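Side-chain contacts in regulator of nonsense transcripts 2 (Homo sapiens, PDB 4CEK), which acts in nonsense-mediated mRNA decay, the second of its three MIF4G domains being the helical module described here and probably serving as a structural scaffold: residues A[123-126]-A[127-130]; A[129-132]-A[133-137]; A[150-153]-A[154-158]. All coordinates share one frame; numbering follows the deposited sequence.

Interaction 1. Residues A[123-126]-A[127-130]; sequences QQLP and NCVN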
loop_
_atom_site.group_PDB
_atom_site.type_symbol
_atom_site.label_atom_id
_atom_site.label_comp_id
_atom_site.label_asym_id
_atom_site.label_seq_id
_atom_site.Cartn_x
_atom_site.Cartn_y
_atom_site.Cartn_z
ATOM N N GLN A 123 -1.679 -14.144 -13.011
ATOM C CA GLN A 123 -0.817 -13.632 -14.084
ATOM C C GLN A 123 -1.474 -12.509 -14.917
ATOM O O GLN A 123 -0.791 -11.822 -15.668
ATOM C CB GLN A 123 -0.293 -14.779 -14.962
ATOM C CG GLN A 123 0.772 -15.622 -14.246
ATOM C CD GLN A 123 1.198 -16.888 -14.998
ATOM O OE1 GLN A 123 0.389 -17.790 -15.243
ATOM N NE2 GLN A 123 2.488 -16.970 -15.341
ATOM N N GLN A 124 -2.777 -12.302 -14.737
ATOM C CA GLN A 124 -3.549 -11.267 -15.458
ATOM C C GLN A 124 -3.745 -9.966 -14.630
ATOM O O GLN A 124 -4.038 -8.902 -15.186
ATOM C CB GLN A 124 -4.902 -11.885 -15.900
ATOM C CG GLN A 124 -6.136 -10.989 -15.917
ATOM C CD GLN A 124 -6.852 -10.847 -14.547
ATOM O OE1 GLN A 124 -7.805 -10.069 -14.428
ATOM N NE2 GLN A 124 -6.413 -11.600 -13.529
ATOM N N LEU A 125 -3.582 -10.068 -13.306
ATOM C CA LEU A 125 -3.712 -8.940 -12.402
ATOM C C LEU A 125 -2.961 -7.688 -12.850
ATOM O O LEU A 125 -3.537 -6.593 -12.799
ATOM C CB LEU A 125 -3.279 -9.323 -10.967
ATOM C CG LEU A 125 -4.415 -9.864 -10.095
ATOM C CD1 LEU A 125 -3.914 -10.221 -8.701
ATOM C CD2 LEU A 125 -5.555 -8.845 -10.079
ATOM N N PRO A 126 -1.695 -7.841 -13.290
ATOM C CA PRO A 126 -0.907 -6.709 -13.752
ATOM C C PRO A 126 -1.494 -5.982 -14.946
ATOM O O PRO A 126 -0.994 -4.894 -15.298
ATOM C CB PRO A 126 0.432 -7.335 -14.153
ATOM C CG PRO A 126 0.495 -8.631 -13.424
ATOM C CD PRO A 126 -0.918 -9.094 -13.322
ATOM N N ASN A 127 -2.515 -6.566 -15.577
ATOM C CA ASN A 127 -3.223 -5.900 -16.680
ATOM C C ASN A 127 -4.466 -5.173 -16.248
ATOM O O ASN A 127 -5.068 -4.506 -17.064
ATOM C CB ASN A 127 -3.613 -6.899 -17.776
ATOM C CG ASN A 127 -2.414 -7.587 -18.395
ATOM O OD1 ASN A 127 -1.280 -7.170 -18.209
ATOM N ND2 ASN A 127 -2.665 -8.648 -19.124
ATOM N N CYS A 128 -4.870 -5.294 -14.978
ATOM C CA CYS A 128 -6.109 -4.648 -14.520
ATOM C C CYS A 128 -5.830 -3.209 -14.153
ATOM O O CYS A 128 -5.877 -2.824 -13.000
ATOM C CB CYS A 128 -6.744 -5.418 -13.357
ATOM S SG CYS A 128 -7.267 -7.108 -13.804
ATOM N N VAL A 129 -5.554 -2.411 -15.177
ATOM C CA VAL A 129 -5.162 -1.015 -15.003
ATOM C C VAL A 129 -6.332 0.010 -15.040
ATOM O O VAL A 129 -6.085 1.190 -15.198
ATOM C CB VAL A 129 -4.039 -0.624 -16.010
ATOM C CG1 VAL A 129 -2.780 -1.414 -15.728
ATOM C CG2 VAL A 129 -4.464 -0.870 -17.454
ATOM N N ASN A 130 -7.586 -0.397 -14.843
ATOM C CA ASN A 130 -8.647 0.615 -14.527
ATOM C C ASN A 130 -9.677 0.116 -13.517
ATOM O O ASN A 130 -9.674 -1.045 -13.151
ATOM C CB ASN A 130 -9.350 1.185 -15.780
ATOM C CG ASN A 130 -10.214 0.153 -16.544
ATOM O OD1 ASN A 130 -10.324 -1.023 -16.193
ATOM N ND2 ASN A 130 -10.828 0.618 -17.604
#
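A 3-10 turn carries Gln-124 and Leu-125 into Asn-127 and Cys-128 where helix 110-124 runs out, in the linker to helix 131-144 of this all-helical MIF4G domain. Two i to i+3 backbone bonds hold the turn: Asn-127 N gives to Gln-124 O at 2.8 Å, and Cys-128 N to Leu-125 O at 2.9 Å, the straighter of the two at 166°. In both, the donor sits well above the carbonyl plane. Asn-127 comes up to the first carbonyl with the root of its side chain, CB 3.3 Å from Gln-124 O, while the amide beyond lies farther off. Cys-128, the centre of an inverse gamma turn, swings the chain on toward the next helix; its buried SG looks back at the turn and also packs on Ala-137. Leu-125 only grazes the thiol, CD2 lying 4.5 Å from Cys-128 SG, and turns instead to Leu-154 and Leu-158 of helix 148-159 and to Tyr-172 and Leu-175 of helix 169-179. The amide of Gln-124 is anchored at its nitrogen, NE2 donating to Phe-121 O. A sharp bend at chi2 (-84°) folds the Gln-124 chain and brings its other end, OE1, to 3.1 Å from Cys-128 SG.

Interaction 2. Residues A[129-132]-A[133-137]; sequences VNRD and LIDKA
Asn-130 and Leu-133 meet with their side chains at about a right angle, the amide oxygen of the first set against both the backbone and the side chain of the second. Asn-130 OD1 accepts from Leu-133 N at 2.8 Å, the donor standing above the amide plane. The same oxygen lies 3.0 Å from Leu-133 CB, and the leucine runs on past it until CD1 comes 3.8 Å from Val-129 N. Asn-130 reaches this post because its CG sits between the backbone N and the carbonyl carbon (chi1 67°), which bends the amide back over the start of the helix. Its own carbonyl is used as well: Ile-134 N gives to Asn-130 O at 3.1 Å, nearly in line with the C=O bond. On another side of the turn the carboxylates of Asp-132 and Asp-135 share a water, which donates to Asp-132 OD1 at 2.5 Å and to Asp-135 OD2 at 3.1 Å. Asp-135 OD2 also forms a salt bridge with Arg-174 of helix 169-179, against which Ile-134 packs. With one side-chain oxygen taking up the N-H three residues on, this is an asparagine N-cap, here opening helix 131-144.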
loop_
_atom_site.group_PDB
_atom_site.type_symbol
_atom_site.label_atom_id
_atom_site.label_comp_id
_atom_site.label_asym_id
_atom_site.label_seq_id
_atom_site.Cartn_x
_atom_site.Cartn_y
_atom_site.Cartn_z
ATOM N N VAL A 129 -5.554 -2.411 -15.177
ATOM C CA VAL A 129 -5.162 -1.015 -15.003
ATOM C C VAL A 129 -6.332 0.010 -15.040
ATOM O O VAL A 129 -6.085 1.190 -15.198
ATOM C CB VAL A 129 -4.039 -0.624 -16.010
ATOM C CG1 VAL A 129 -2.780 -1.414 -15.728
ATOM C CG2 VAL A 129 -4.464 -0.870 -17.454
ATOM N N ASN A 130 -7.586 -0.397 -14.843
ATOM C CA ASN A 130 -8.647 0.615 -14.527
ATOM C C ASN A 130 -9.677 0.116 -13.517
ATOM O O ASN A 130 -9.674 -1.045 -13.151
ATOM C CB ASN A 130 -9.350 1.185 -15.780
ATOM C CG ASN A 130 -10.214 0.153 -16.544
ATOM O OD1 ASN A 130 -10.324 -1.023 -16.193
ATOM N ND2 ASN A 130 -10.828 0.618 -17.604
ATOM N N ARG A 131 -10.516 1.029 -13.050
ATOM C CA ARG A 131 -11.519 0.772 -12.038
ATOM C C ARG A 131 -12.460 -0.385 -12.406
ATOM O O ARG A 131 -12.728 -1.263 -11.590
ATOM C CB ARG A 131 -12.314 2.062 -11.832
ATOM C CG ARG A 131 -13.325 2.041 -10.703
ATOM C CD ARG A 131 -14.393 3.115 -10.893
ATOM N NE ARG A 131 -15.277 3.223 -9.730
ATOM C CZ ARG A 131 -16.301 4.069 -9.631
ATOM N NH1 ARG A 131 -16.594 4.902 -10.638
ATOM N NH2 ARG A 131 -17.035 4.084 -8.513
ATOM N N ASP A 132 -12.953 -0.402 -13.641
ATOM C CA ASP A 132 -13.851 -1.477 -14.078
ATOM C C ASP A 132 -13.124 -2.812 -14.156
ATOM O O ASP A 132 -13.632 -3.822 -13.652
ATOM C CB ASP A 132 -14.531 -1.135 -15.422
ATOM C CG ASP A 132 -15.421 0.113 -15.330
ATOM O OD1 ASP A 132 -16.041 0.377 -14.270
ATOM O OD2 ASP A 132 -15.497 0.845 -16.331
ATOM N N LEU A 133 -11.949 -2.845 -14.777
ATOM C CA LEU A 133 -11.181 -4.107 -14.820
ATOM C C LEU A 133 -10.895 -4.705 -13.410
ATOM O O LEU A 133 -10.950 -5.913 -13.242
ATOM C CB LEU A 133 -9.851 -3.947 -15.567
ATOM C CG LEU A 133 -9.732 -4.040 -17.108
ATOM C CD1 LEU A 133 -8.263 -3.775 -17.472
ATOM C CD2 LEU A 133 -10.185 -5.396 -17.690
ATOM N N ILE A 134 -10.577 -3.876 -12.409
ATOM C CA ILE A 134 -10.110 -4.417 -11.108
ATOM C C ILE A 134 -11.320 -4.902 -10.299
ATOM O O ILE A 134 -11.224 -5.904 -9.602
ATOM C CB ILE A 134 -9.198 -3.420 -10.305
ATOM C CG1 ILE A 134 -8.312 -4.157 -9.287
ATOM C CG2 ILE A 134 -10.025 -2.380 -9.576
ATOM C CD1 ILE A 134 -7.184 -4.983 -9.887
ATOM N N ASP A 135 -12.453 -4.211 -10.425
ATOM C CA ASP A 135 -13.721 -4.675 -9.839
ATOM C C ASP A 135 -14.175 -6.025 -10.435
ATOM O O ASP A 135 -14.643 -6.898 -9.713
ATOM C CB ASP A 135 -14.818 -3.606 -9.998
ATOM C CG ASP A 135 -14.602 -2.366 -9.070
ATOM O OD1 ASP A 135 -13.660 -2.384 -8.254
ATOM O OD2 ASP A 135 -15.380 -1.376 -9.147
ATOM N N LYS A 136 -14.008 -6.210 -11.741
ATOM C CA LYS A 136 -14.308 -7.507 -12.380
ATOM C C LYS A 136 -13.463 -8.629 -11.797
ATOM O O LYS A 136 -13.963 -9.730 -11.523
ATOM C CB LYS A 136 -14.099 -7.453 -13.902
ATOM C CG LYS A 136 -15.312 -6.939 -14.664
ATOM C CD LYS A 136 -14.992 -6.603 -16.126
ATOM C CE LYS A 136 -16.190 -5.981 -16.850
ATOM N NZ LYS A 136 -15.827 -4.753 -17.619
ATOM N N ALA A 137 -12.180 -8.344 -11.624
ATOM C CA ALA A 137 -11.237 -9.305 -11.055
ATOM C C ALA A 137 -11.691 -9.769 -9.666
ATOM O O ALA A 137 -11.588 -10.959 -9.324
ATOM C CB ALA A 137 -9.837 -8.697 -11.002
HETATM O O HOH W 1 -15.952 0.070 -11.779
#

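Interaction 3. Residues A[150-153]-A[154-158]; sequences NRKK and LVRAL
Lys-152 and Arg-156, one helical turn apart, run side by side and point the same way. Lys-152 CD lies 3.6 Å from Arg-156 NH2, so the lysine's methylene chain, rather than its ammonium, meets the guanidinium. Two like charges still end close together, with Lys-152 NZ 4.5 Å from Arg-156 NH2, a proximity that probably costs some energy. Nearer the backbone, the arginine's methylenes pass the Lys-152 carbonyl oxygen: Arg-156 CG is 3.1 Å from Lys-152 O. With CG anti to the carbonyl carbon (chi1 -68°), the Arg-156 chain passes beside that oxygen and stays extended as far as NE. Arg-156 N donates to Lys-152 O at 3.2 Å, one of four consecutive i to i+4 bonds that make this an ordinary alpha-helical stretch of helix 148-159; the straightest joins Val-155 N to Arg-151 O, at 174°. With an alanine here in place of Arg-156, CG and the rest of the chain past Lys-152 O are gone, and the Lys-152 methylenes are likely to lose their neighbour and be freer to turn. Further out, Arg-156 packs on Thr-94, Leu-97 and Leu-98 of helix 89-99, and Lys-153 touches the same helix and helix 110-124. Val-155 faces helix 185-203 through Val-186, Asp-189 and Met-193. Nearer the start of the helix, Arg-151 NH1 hydrogen-bonds to Asn-146 OD1, and its NE forms a salt bridge to Asp-185.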
loop_
_atom_site.group_PDB
_atom_site.type_symbol
_atom_site.label_atom_id
_atom_site.label_comp_id
_atom_site.label_asym_id
_atom_site.label_seq_id
_atom_site.Cartn_x
_atom_site.Cartn_y
_atom_site.Cartn_z
ATOM N N ASN A 150 -5.965 -20.330 -1.982
ATOM C CA ASN A 150 -6.017 -19.354 -3.055
ATOM C C ASN A 150 -5.943 -17.920 -2.529
ATOM O O ASN A 150 -5.441 -17.039 -3.218
ATOM C CB ASN A 150 -7.286 -19.546 -3.918
ATOM C CG ASN A 150 -7.143 -20.677 -4.943
ATOM O OD1 ASN A 150 -6.077 -21.292 -5.067
ATOM N ND2 ASN A 150 -8.213 -20.928 -5.714
ATOM N N ARG A 151 -6.458 -17.689 -1.324
ATOM C CA ARG A 151 -6.370 -16.382 -0.719
ATOM C C ARG A 151 -4.891 -16.098 -0.369
ATOM O O ARG A 151 -4.440 -14.950 -0.445
ATOM C CB ARG A 151 -7.309 -16.264 0.485
ATOM C CG ARG A 151 -8.768 -16.317 0.077
ATOM C CD ARG A 151 -9.735 -15.821 1.156
ATOM N NE ARG A 151 -9.701 -16.682 2.343
ATOM C CZ ARG A 151 -10.194 -17.928 2.413
ATOM N NH1 ARG A 151 -10.789 -18.513 1.364
ATOM N NH2 ARG A 151 -10.070 -18.610 3.546
ATOM N N LYS A 152 -4.140 -17.137 -0.024
ATOM C CA LYS A 152 -2.742 -16.974 0.327
ATOM C C LYS A 152 -1.927 -16.666 -0.914
ATOM O O LYS A 152 -0.965 -15.905 -0.864
ATOM C CB LYS A 152 -2.161 -18.237 0.973
ATOM C CG LYS A 152 -2.268 -18.310 2.484
ATOM C CD LYS A 152 -1.459 -19.500 3.032
ATOM C CE LYS A 152 -2.183 -20.845 2.861
ATOM N NZ LYS A 152 -1.272 -21.957 2.456
ATOM N N LYS A 153 -2.264 -17.316 -2.012
ATOM C CA LYS A 153 -1.601 -17.034 -3.271
ATOM C C LYS A 153 -1.924 -15.620 -3.745
ATOM O O LYS A 153 -1.050 -14.958 -4.261
ATOM C CB LYS A 153 -1.975 -18.070 -4.331
ATOM C CG LYS A 153 -0.968 -19.208 -4.457
ATOM C CD LYS A 153 -1.522 -20.434 -5.195
ATOM C CE LYS A 153 -0.644 -20.856 -6.385
ATOM N NZ LYS A 153 0.743 -21.338 -6.064
ATOM N N LEU A 154 -3.160 -15.165 -3.585
ATOM C CA LEU A 154 -3.528 -13.810 -3.991
ATOM C C LEU A 154 -2.669 -12.800 -3.224
ATOM O O LEU A 154 -1.939 -12.029 -3.819
ATOM C CB LEU A 154 -4.999 -13.513 -3.710
ATOM C CG LEU A 154 -5.452 -12.086 -4.036
ATOM C CD1 LEU A 154 -4.998 -11.644 -5.426
ATOM C CD2 LEU A 154 -6.948 -11.867 -3.816
ATOM N N VAL A 155 -2.730 -12.863 -1.895
ATOM C CA VAL A 155 -1.964 -11.989 -1.003
ATOM C C VAL A 155 -0.506 -11.913 -1.452
ATOM O O VAL A 155 0.066 -10.831 -1.568
ATOM C CB VAL A 155 -2.064 -12.475 0.454
ATOM C CG1 VAL A 155 -0.949 -11.879 1.288
ATOM C CG2 VAL A 155 -3.414 -12.145 1.057
ATOM N N ARG A 156 0.074 -13.052 -1.773
ATOM C CA ARG A 156 1.476 -13.090 -2.121
ATOM C C ARG A 156 1.751 -12.493 -3.495
ATOM O O ARG A 156 2.796 -11.871 -3.716
ATOM C CB ARG A 156 2.002 -14.524 -2.035
ATOM C CG ARG A 156 2.040 -15.061 -0.612
ATOM C CD ARG A 156 2.416 -16.540 -0.580
ATOM N NE ARG A 156 2.022 -17.171 0.676
ATOM C CZ ARG A 156 2.424 -18.378 1.095
ATOM N NH1 ARG A 156 3.246 -19.124 0.377
ATOM N NH2 ARG A 156 1.997 -18.839 2.255
ATOM N N ALA A 157 0.819 -12.662 -4.423
ATOM C CA ALA A 157 0.953 -12.029 -5.743
ATOM C C ALA A 157 0.763 -10.524 -5.647
ATOM O O ALA A 157 1.449 -9.781 -6.330
ATOM C CB ALA A 157 -0.015 -12.619 -6.761
ATOM N N LEU A 158 -0.166 -10.067 -4.822
ATOM C CA LEU A 158 -0.308 -8.632 -4.563
ATOM C C LEU A 158 0.983 -8.042 -3.954
ATOM O O LEU A 158 1.413 -6.979 -4.355
ATOM C CB LEU A 158 -1.495 -8.378 -3.656
ATOM C CG LEU A 158 -2.836 -8.842 -4.210
ATOM C CD1 LEU A 158 -3.961 -8.419 -3.289
ATOM C CD2 LEU A 158 -3.033 -8.242 -5.594
#

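Interactions 1 and 2 follow one another along the chain, sharing Val-129 and Asn-130: the first ends helix 110-124 and the second starts helix 131-144. They also touch in space, Cys-128 CB lying 3.5 Å from Ile-134 CD1. Interaction 3 sits inside helix 148-159, about 14 Å from interaction 1 between centres, and meets it through buried leucines, Leu-125 CD1 being 3.7 Å from Leu-154 CD1. Interactions 2 and 3 do not touch. All three are partly buried, but their chemistry differs: 3-10 bonds and a buried thiol at the helix exit, a side-chain cap and water-linked carboxylates at the more exposed entry, and paired basic chains over regular helical bonding mid-helix.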